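Local coordinates for protein putative tRNA (Adenine(37)-N6)-methyltransferase (Pseudomonas aeruginosa, PDB 7BTU) that probably transfers a methyl group from S-adenosyl-L-methionine to the threonylcarbamoyl-modified adenosine at position 37 of tRNA, at residues E167-Q172 / I228-V233; E186-C191 / V211-L216. All coordinates share one frame; numbering follows the deposited sequence. Where two conformers were deposited one is given.

In the fold
Both contacts belong to the C-terminal part of the chain, where helices 167-180 and 184-193, consecutive in sequence, reach one four-stranded mixed sheet. Contact 1 brings the start of the first helix onto strand 227-234, next to edge strand 162-165; contact 2 sets the second helix against the other edge strand, 209-213, and the turn after it. Their centres lie about 11 Å apart, and V230 and V233 of contact 1 pack on I188 of contact 2, with V233 also on L216. Chemistry follows place: partly buried contact 1 combines small apolar packing with a hydrogen bond to a glutamine side chain and a water bridge, whereas buried contact 2 is purely apolar, without a hydrogen bond between its segments.

Contact 1. Residues E167-Q172 / I228-V233; sequences EQARRQ and IRVLDV
Q172 makes the direct polar link between helix 167-172 and strand 228-233: V233 N donates to Q172 OE1 over 2.9 Å with an N-H...O angle of 158°. The donor stands well above the carbonyl plane of the Q172 amide and misses the lone pairs. The other end of this amide is held within the helix by a bent bond of 3.0 Å from Q172 NE2 to Q168 OE1. Here the donor lies in the plane of the Q168 carbonyl, on a lone pair, while Q168 OE1 is tilted out of the Q172 amide plane. Together the two bonds restrain the Q172 amide. With Q168 CG anti to the backbone N (chi1 170°) and the chain extended beyond, the Q168 amide runs alongside D232, its plane turned 39° from the carboxylate. D232 itself is hydrogen-bonded to H219.

A second polar link is indirect: a water accepts from E167 N at 3.1 Å and from R229 NH2 at 3.2 Å, joining the first turn of the helix to the strand.

Apolar packing centres on buried A169, whose CB meets V230 CG1 at 3.7 Å and also rests against V230 O and L231 O. The methyl-sized side chain lets the CA atoms of A169 and D232 approach to 4.2 Å. Beside it, the CB atoms of Q172 and V233 touch at 3.8 Å.

A classic beta bulge at L231 and D232, opposite H219, interrupts strand 227-234, which runs between strands 162-165 and 216-222. S166 OG, between strand 162-165 and helix 167-180, is shared by the backbone oxygens of V230 and L231 and also pairs with A169 N, while helix 184-193 covers V230 and V233.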
ATOM      1  N   GLU B 167      -1.799  35.525  21.253  1.00 25.64           N
ATOM      2  CA  GLU B 167      -0.783  35.355  22.302  1.00 25.83           C
ATOM      3  C   GLU B 167      -1.212  34.305  23.337  1.00 29.58           C
ATOM      4  O   GLU B 167      -0.408  33.445  23.750  1.00 23.98           O
ATOM      5  CB  GLU B 167      -0.480  36.721  22.955  1.00 32.03           C
ATOM      6  N   GLN B 168      -2.494  34.306  23.717  1.00 26.96           N
ATOM      7  CA  GLN B 168      -2.972  33.290  24.646  1.00 26.93           C
ATOM      8  C   GLN B 168      -2.780  31.882  24.069  1.00 23.27           C
ATOM      9  O   GLN B 168      -2.321  30.967  24.764  1.00 22.38           O
ATOM     10  CB  GLN B 168      -4.451  33.556  24.956  1.00 35.80           C
ATOM     11  CG  GLN B 168      -5.160  32.441  25.722  1.00 40.19           C
ATOM     12  CD  GLN B 168      -6.678  32.664  25.830  1.00 47.72           C
ATOM     13  OE1 GLN B 168      -7.380  31.894  26.456  1.00 51.29           O
ATOM     14  NE2 GLN B 168      -7.174  33.708  25.188  1.00 51.76           N
ATOM     15  N   ALA B 169      -3.161  31.668  22.804  1.00 21.64           N
ATOM     16  CA  ALA B 169      -3.043  30.299  22.263  1.00 18.93           C
ATOM     17  C   ALA B 169      -1.587  29.848  22.172  1.00 21.99           C
ATOM     18  O   ALA B 169      -1.296  28.659  22.323  1.00 18.65           O
ATOM     19  CB  ALA B 169      -3.681  30.188  20.879  1.00 18.52           C
ATOM     20  N   ARG B 170      -0.668  30.766  21.862  1.00 22.60           N
ATOM     21  CA  ARG B 170       0.755  30.412  21.802  1.00 21.69           C
ATOM     22  C   ARG B 170       1.256  29.948  23.158  1.00 21.21           C
ATOM     23  O   ARG B 170       1.959  28.932  23.256  1.00 20.67           O
ATOM     24  CB  ARG B 170       1.579  31.617  21.301  1.00 26.41           C
ATOM     25  N   ARG B 171       0.918  30.695  24.227  1.00 21.48           N
ATOM     26  CA  ARG B 171       1.259  30.254  25.573  1.00 20.77           C
ATOM     27  C   ARG B 171       0.626  28.901  25.881  1.00 28.37           C
ATOM     28  O   ARG B 171       1.283  28.009  26.435  1.00 23.57           O
ATOM     29  CB  ARG B 171       0.808  31.288  26.619  1.00 24.22           C
ATOM     30  CG  ARG B 171       0.953  30.791  28.061  1.00 38.14           C
ATOM     31  CD  ARG B 171       0.461  31.818  29.108  1.00 46.86           C
ATOM     32  NE  ARG B 171      -0.961  32.161  28.946  1.00 55.90           N
ATOM     33  CZ  ARG B 171      -1.979  31.392  29.349  1.00 62.35           C
ATOM     34  NH1 ARG B 171      -1.747  30.221  29.935  1.00 62.55           N
ATOM     35  NH2 ARG B 171      -3.238  31.790  29.164  1.00 65.59           N
ATOM     36  N   GLN B 172      -0.677  28.754  25.603  1.00 19.38           N
ATOM     37  CA  GLN B 172      -1.340  27.486  25.940  1.00 19.99           C
ATOM     38  C   GLN B 172      -0.758  26.316  25.159  1.00 21.98           C
ATOM     39  O   GLN B 172      -0.610  25.211  25.707  1.00 20.96           O
ATOM     40  CB  GLN B 172      -2.866  27.577  25.731  1.00 19.89           C
ATOM     41  CG  GLN B 172      -3.540  28.555  26.713  1.00 23.47           C
ATOM     42  CD  GLN B 172      -4.888  29.026  26.210  1.00 32.24           C
ATOM     43  OE1 GLN B 172      -5.129  29.066  24.981  1.00 23.47           O
ATOM     44  NE2 GLN B 172      -5.727  29.479  27.122  1.00 37.55           N
ATOM     45  N   ILE B 228      -5.914  31.538   8.888  1.00 20.29           N
ATOM     46  CA  ILE B 228      -6.460  30.954  10.095  1.00 18.30           C
ATOM     47  C   ILE B 228      -5.774  31.576  11.292  1.00 17.80           C
ATOM     48  O   ILE B 228      -4.552  31.786  11.286  1.00 20.23           O
ATOM     49  CB  ILE B 228      -6.273  29.428  10.065  1.00 21.28           C
ATOM     50  CG1 ILE B 228      -7.280  28.819   9.057  1.00 27.57           C
ATOM     51  CG2 ILE B 228      -6.437  28.883  11.456  1.00 20.96           C
ATOM     52  CD1 ILE B 228      -7.184  27.262   8.881  1.00 27.45           C
ATOM     53  N   ARG B 229      -6.543  31.836  12.337  1.00 16.89           N
ATOM     54  CA  ARG B 229      -6.003  32.353  13.584  1.00 16.77           C
ATOM     55  C   ARG B 229      -6.357  31.402  14.708  1.00 15.77           C
ATOM     56  O   ARG B 229      -7.524  31.053  14.872  1.00 16.77           O
ATOM     57  CB  ARG B 229      -6.545  33.787  13.849  1.00 17.39           C
ATOM     58  CG  ARG B 229      -6.390  34.247  15.312  1.00 26.41           C
ATOM     59  CD  ARG B 229      -7.312  35.547  15.604  1.00 34.00           C
ATOM     60  NE  ARG B 229      -7.140  36.097  16.959  1.00 19.24           N
ATOM     61  CZ  ARG B 229      -6.012  36.687  17.312  1.00 20.43           C
ATOM     62  NH1 ARG B 229      -5.062  36.773  16.408  1.00 26.21           N
ATOM     63  NH2 ARG B 229      -5.819  37.207  18.530  1.00 21.69           N
ATOM     64  N   VAL B 230      -5.338  30.919  15.451  1.00 15.73           N
ATOM     65  CA  VAL B 230      -5.606  30.035  16.584  1.00 15.06           C
ATOM     66  C   VAL B 230      -6.044  30.899  17.748  1.00 15.50           C
ATOM     67  O   VAL B 230      -5.327  31.838  18.146  1.00 17.68           O
ATOM     68  CB  VAL B 230      -4.348  29.196  16.991  1.00 18.03           C
ATOM     69  CG1 VAL B 230      -4.746  28.105  18.003  1.00 14.55           C
ATOM     70  CG2 VAL B 230      -3.667  28.561  15.769  1.00 15.44           C
ATOM     71  N   LEU B 231      -7.188  30.560  18.344  1.00 15.78           N
ATOM     72  CA  LEU B 231      -7.724  31.397  19.409  1.00 16.81           C
ATOM     73  C   LEU B 231      -7.293  30.892  20.789  1.00 16.67           C
ATOM     74  O   LEU B 231      -6.948  31.680  21.661  1.00 17.92           O
ATOM     75  CB  LEU B 231      -9.255  31.406  19.319  1.00 19.10           C
ATOM     76  CG  LEU B 231      -9.829  32.034  18.056  1.00 16.37           C
ATOM     77  CD1 LEU B 231     -11.309  31.629  17.875  1.00 21.05           C
ATOM     78  CD2 LEU B 231      -9.750  33.563  18.246  1.00 17.44           C
ATOM     79  N   ASP B 232      -7.371  29.585  21.020  1.00 16.03           N
ATOM     80  CA  ASP B 232      -7.084  29.056  22.359  1.00 22.00           C
ATOM     81  C   ASP B 232      -6.813  27.563  22.233  1.00 22.09           C
ATOM     82  O   ASP B 232      -7.154  26.941  21.222  1.00 23.12           O
ATOM     83  CB  ASP B 232      -8.204  29.320  23.358  1.00 26.76           C
ATOM     84  CG  ASP B 232      -9.428  28.454  23.098  1.00 34.64           C
ATOM     85  OD1 ASP B 232      -9.331  27.233  23.154  1.00 44.01           O
ATOM     86  OD2 ASP B 232     -10.497  28.995  22.822  1.00 42.98           O
ATOM     87  N   VAL B 233      -6.179  27.009  23.263  1.00 16.41           N
ATOM     88  CA  VAL B 233      -5.810  25.583  23.340  1.00 16.52           C
ATOM     89  C   VAL B 233      -6.139  25.204  24.771  1.00 20.43           C
ATOM     90  O   VAL B 233      -5.586  25.795  25.704  1.00 22.92           O
ATOM     91  CB  VAL B 233      -4.328  25.328  23.057  1.00 18.80           C
ATOM     92  CG1 VAL B 233      -4.059  23.768  23.112  1.00 17.91           C
ATOM     93  CG2 VAL B 233      -3.973  25.827  21.669  1.00 22.17           C
TER
HETATM   94  O   HOH W   1      -3.416  38.012  20.453  1.00 35.41           O

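Contact 2. Residues E186-C191 / V211-L216; sequences ELIEQC and VRLWDL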
ATOM      1  N   GLU B 186       3.462  23.073  16.684  1.00 18.45           N
ATOM      2  CA  GLU B 186       3.740  22.713  15.303  1.00 18.40           C
ATOM      3  C   GLU B 186       2.638  21.833  14.750  1.00 14.64           C
ATOM      4  O   GLU B 186       2.221  22.001  13.599  1.00 18.74           O
ATOM      5  CB  GLU B 186       5.071  21.963  15.189  1.00 19.21           C
ATOM      6  CG  GLU B 186       6.234  22.948  15.343  1.00 30.87           C
ATOM      7  CD  GLU B 186       7.561  22.233  15.201  1.00 48.33           C
ATOM      8  OE1 GLU B 186       8.033  21.693  16.216  1.00 58.97           O
ATOM      9  OE2 GLU B 186       8.112  22.195  14.078  1.00 56.90           O
ATOM     10  N   LEU B 187       2.148  20.914  15.566  1.00 14.01           N
ATOM     11  CA  LEU B 187       1.053  20.060  15.095  1.00 15.23           C
ATOM     12  C   LEU B 187      -0.150  20.912  14.746  1.00 15.91           C
ATOM     13  O   LEU B 187      -0.793  20.705  13.701  1.00 16.65           O
ATOM     14  CB  LEU B 187       0.676  19.049  16.166  1.00 14.03           C
ATOM     15  CG  LEU B 187      -0.582  18.203  15.891  1.00 19.38           C
ATOM     16  CD1 LEU B 187      -0.455  17.333  14.666  1.00 16.27           C
ATOM     17  CD2 LEU B 187      -0.842  17.340  17.131  1.00 23.40           C
ATOM     18  N   ILE B 188      -0.497  21.839  15.642  1.00 15.85           N
ATOM     19  CA  ILE B 188      -1.681  22.674  15.394  1.00 15.55           C
ATOM     20  C   ILE B 188      -1.511  23.425  14.084  1.00 17.61           C
ATOM     21  O   ILE B 188      -2.388  23.418  13.218  1.00 19.32           O
ATOM     22  CB  ILE B 188      -1.947  23.622  16.581  1.00 14.18           C
ATOM     23  CG1 ILE B 188      -2.450  22.836  17.807  1.00 16.85           C
ATOM     24  CG2 ILE B 188      -2.953  24.769  16.156  1.00 13.34           C
ATOM     25  CD1 ILE B 188      -2.581  23.688  19.137  1.00 14.12           C
ATOM     26  N   GLU B 189      -0.343  24.044  13.902  1.00 16.24           N
ATOM     27  CA  GLU B 189      -0.075  24.782  12.680  1.00 18.68           C
ATOM     28  C   GLU B 189      -0.163  23.873  11.453  1.00 21.60           C
ATOM     29  O   GLU B 189      -0.728  24.268  10.424  1.00 19.35           O
ATOM     30  CB  GLU B 189       1.312  25.423  12.799  1.00 23.71           C
ATOM     31  CG  GLU B 189       1.850  26.059  11.575  1.00 39.53           C
ATOM     32  CD  GLU B 189       2.553  27.369  11.889  1.00 50.78           C
ATOM     33  OE1 GLU B 189       2.695  27.700  13.099  1.00 54.09           O
ATOM     34  OE2 GLU B 189       2.909  28.091  10.930  1.00 55.37           O
ATOM     35  N   GLN B 190       0.438  22.668  11.523  1.00 15.61           N
ATOM     36  CA  GLN B 190       0.460  21.814  10.351  1.00 17.01           C
ATOM     37  C   GLN B 190      -0.921  21.263  10.037  1.00 17.77           C
ATOM     38  O   GLN B 190      -1.255  21.069   8.876  1.00 18.23           O
ATOM     39  CB  GLN B 190       1.455  20.655  10.535  1.00 16.87           C
ATOM     40  CG  GLN B 190       2.901  21.180  10.501  1.00 19.80           C
ATOM     41  CD  GLN B 190       3.879  20.240  11.128  1.00 23.52           C
ATOM     42  OE1 GLN B 190       3.644  19.022  11.180  1.00 21.17           O
ATOM     43  NE2 GLN B 190       5.017  20.788  11.591  1.00 21.69           N
ATOM     44  N   CYS B 191      -1.717  20.965  11.077  0.61 16.80           N
ATOM     45  CA  CYS B 191      -3.098  20.482  10.911  0.61 18.87           C
ATOM     46  C   CYS B 191      -4.005  21.571  10.341  0.61 20.04           C
ATOM     47  O   CYS B 191      -4.847  21.320   9.459  0.61 17.37           O
ATOM     48  CB  CYS B 191      -3.634  20.019  12.287  0.61 18.23           C
ATOM     49  SG  CYS B 191      -5.417  19.552  12.432  0.61 21.78           S
ATOM     50  N   VAL B 211     -11.211  21.607  16.990  1.00 20.32           N
ATOM     51  CA  VAL B 211     -10.722  20.290  16.644  1.00 19.02           C
ATOM     52  C   VAL B 211     -10.016  19.753  17.889  1.00 20.42           C
ATOM     53  O   VAL B 211      -9.449  20.509  18.701  1.00 17.91           O
ATOM     54  CB  VAL B 211      -9.739  20.336  15.440  1.00 23.28           C
ATOM     55  CG1 VAL B 211      -8.526  21.142  15.777  1.00 27.34           C
ATOM     56  CG2 VAL B 211      -9.328  18.910  15.090  1.00 29.34           C
ATOM     57  N   ARG B 212     -10.071  18.451  18.040  1.00 21.05           N
ATOM     58  CA  ARG B 212      -9.414  17.774  19.150  1.00 18.54           C
ATOM     59  C   ARG B 212      -8.060  17.276  18.683  1.00 21.38           C
ATOM     60  O   ARG B 212      -7.982  16.646  17.624  1.00 24.34           O
ATOM     61  CB  ARG B 212     -10.304  16.613  19.600  1.00 22.35           C
ATOM     62  CG  ARG B 212     -11.524  17.051  20.355  1.00 26.96           C
ATOM     63  CD  ARG B 212     -12.133  15.900  21.064  1.00 36.64           C
ATOM     64  NE  ARG B 212     -12.807  15.025  20.139  1.00 43.02           N
ATOM     65  CZ  ARG B 212     -12.923  13.709  20.281  1.00 42.87           C
ATOM     66  NH1 ARG B 212     -12.387  13.086  21.331  1.00 39.97           N
ATOM     67  NH2 ARG B 212     -13.591  13.024  19.356  1.00 43.93           N
ATOM     68  N   LEU B 213      -7.027  17.462  19.512  1.00 18.06           N
ATOM     69  CA  LEU B 213      -5.705  16.868  19.258  1.00 16.85           C
ATOM     70  C   LEU B 213      -5.125  16.404  20.590  1.00 22.03           C
ATOM     71  O   LEU B 213      -5.173  17.162  21.554  1.00 19.51           O
ATOM     72  CB  LEU B 213      -4.770  17.916  18.625  1.00 18.79           C
ATOM     73  CG  LEU B 213      -5.155  18.423  17.215  1.00 19.37           C
ATOM     74  CD1 LEU B 213      -4.382  19.702  16.927  1.00 23.83           C
ATOM     75  CD2 LEU B 213      -4.851  17.321  16.151  1.00 16.82           C
ATOM     76  N   TRP B 214      -4.616  15.152  20.666  1.00 17.66           N
ATOM     77  CA  TRP B 214      -4.232  14.567  21.946  1.00 21.89           C
ATOM     78  C   TRP B 214      -5.421  14.741  22.897  1.00 22.71           C
ATOM     79  O   TRP B 214      -6.541  14.378  22.525  1.00 23.27           O
ATOM     80  CB  TRP B 214      -2.917  15.176  22.423  1.00 17.09           C
ATOM     81  CG  TRP B 214      -1.705  14.771  21.530  1.00 17.57           C
ATOM     82  CD1 TRP B 214      -0.936  15.597  20.802  1.00 19.64           C
ATOM     83  CD2 TRP B 214      -1.165  13.445  21.357  1.00 18.56           C
ATOM     84  NE1 TRP B 214       0.060  14.872  20.149  1.00 20.70           N
ATOM     85  CE2 TRP B 214      -0.072  13.549  20.476  1.00 19.50           C
ATOM     86  CE3 TRP B 214      -1.532  12.177  21.823  1.00 26.67           C
ATOM     87  CZ2 TRP B 214       0.694  12.432  20.069  1.00 25.14           C
ATOM     88  CZ3 TRP B 214      -0.766  11.041  21.408  1.00 29.01           C
ATOM     89  CH2 TRP B 214       0.327  11.183  20.537  1.00 25.87           C
ATOM     90  N   ASP B 215      -5.237  15.298  24.101  1.00 20.94           N
ATOM     91  CA  ASP B 215      -6.340  15.516  25.036  1.00 22.13           C
ATOM     92  C   ASP B 215      -6.766  16.983  25.048  1.00 21.75           C
ATOM     93  O   ASP B 215      -7.279  17.479  26.060  1.00 20.02           O
ATOM     94  CB  ASP B 215      -5.984  15.025  26.452  1.00 26.04           C
ATOM     95  CG  ASP B 215      -4.724  15.714  27.024  1.00 26.35           C
ATOM     96  OD1 ASP B 215      -4.191  16.638  26.366  1.00 24.26           O
ATOM     97  OD2 ASP B 215      -4.257  15.328  28.113  1.00 26.70           O
ATOM     98  N   LEU B 216      -6.536  17.684  23.943  1.00 18.20           N
ATOM     99  CA  LEU B 216      -6.775  19.129  23.861  1.00 17.67           C
ATOM    100  C   LEU B 216      -7.982  19.449  22.976  1.00 20.73           C
ATOM    101  O   LEU B 216      -8.286  18.710  22.037  1.00 18.49           O
ATOM    102  CB  LEU B 216      -5.561  19.858  23.278  1.00 17.35           C
ATOM    103  CG  LEU B 216      -4.157  19.427  23.737  1.00 18.60           C
ATOM    104  CD1 LEU B 216      -3.133  20.228  22.955  1.00 15.47           C
ATOM    105  CD2 LEU B 216      -4.049  19.761  25.195  1.00 17.30           C
TER
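A chi1 of 172° turns the L187 side chain across from its own backbone N and places the CD2 methyl against L213 and W214. On the strand side L213 CG takes the place opposite its carbonyl carbon (chi1 -65°), and the two methyls of L213 divide the helix between them. L213 CD2 meets L187 CD2 at 4.1 Å, and L213 CD1 reaches I188 CG1 at 3.8 Å. L187 and I188 thus hold L213 from the helix side, and L213 gives the largest share of the surface buried here. C191, one helical turn beyond L187, also faces L213, but only loosely and in a way that depends on which of its two conformers is taken.

W214 follows on the beta turn. Its indole crosses the L187 side chain at about a right angle and meets it with the pyrrole part: L187 CD2 lies 4.0 Å from W214 NE1 and approaches the ring obliquely. One leucine methyl therefore serves both the indole and L213 CD2.

The turn from L213 to L216 is type II', closed by backbone bonds in both directions, L216 N to L213 O at 2.8 Å and L213 N to L216 O at 3.1 Å. Such a tight two-residue hairpin reverses the chain directly after L213 and leaves W214 at its bend, beside the helix.

The hairpin joins strands 209-213 and 216-222, with helix 184-193 packed on the sheet: I188 also touches V218, and the helix covers strand 227-234 as well. Helix 167-180 flanks the turn, where L180 meets W214 and R179 forms a salt bridge with D215.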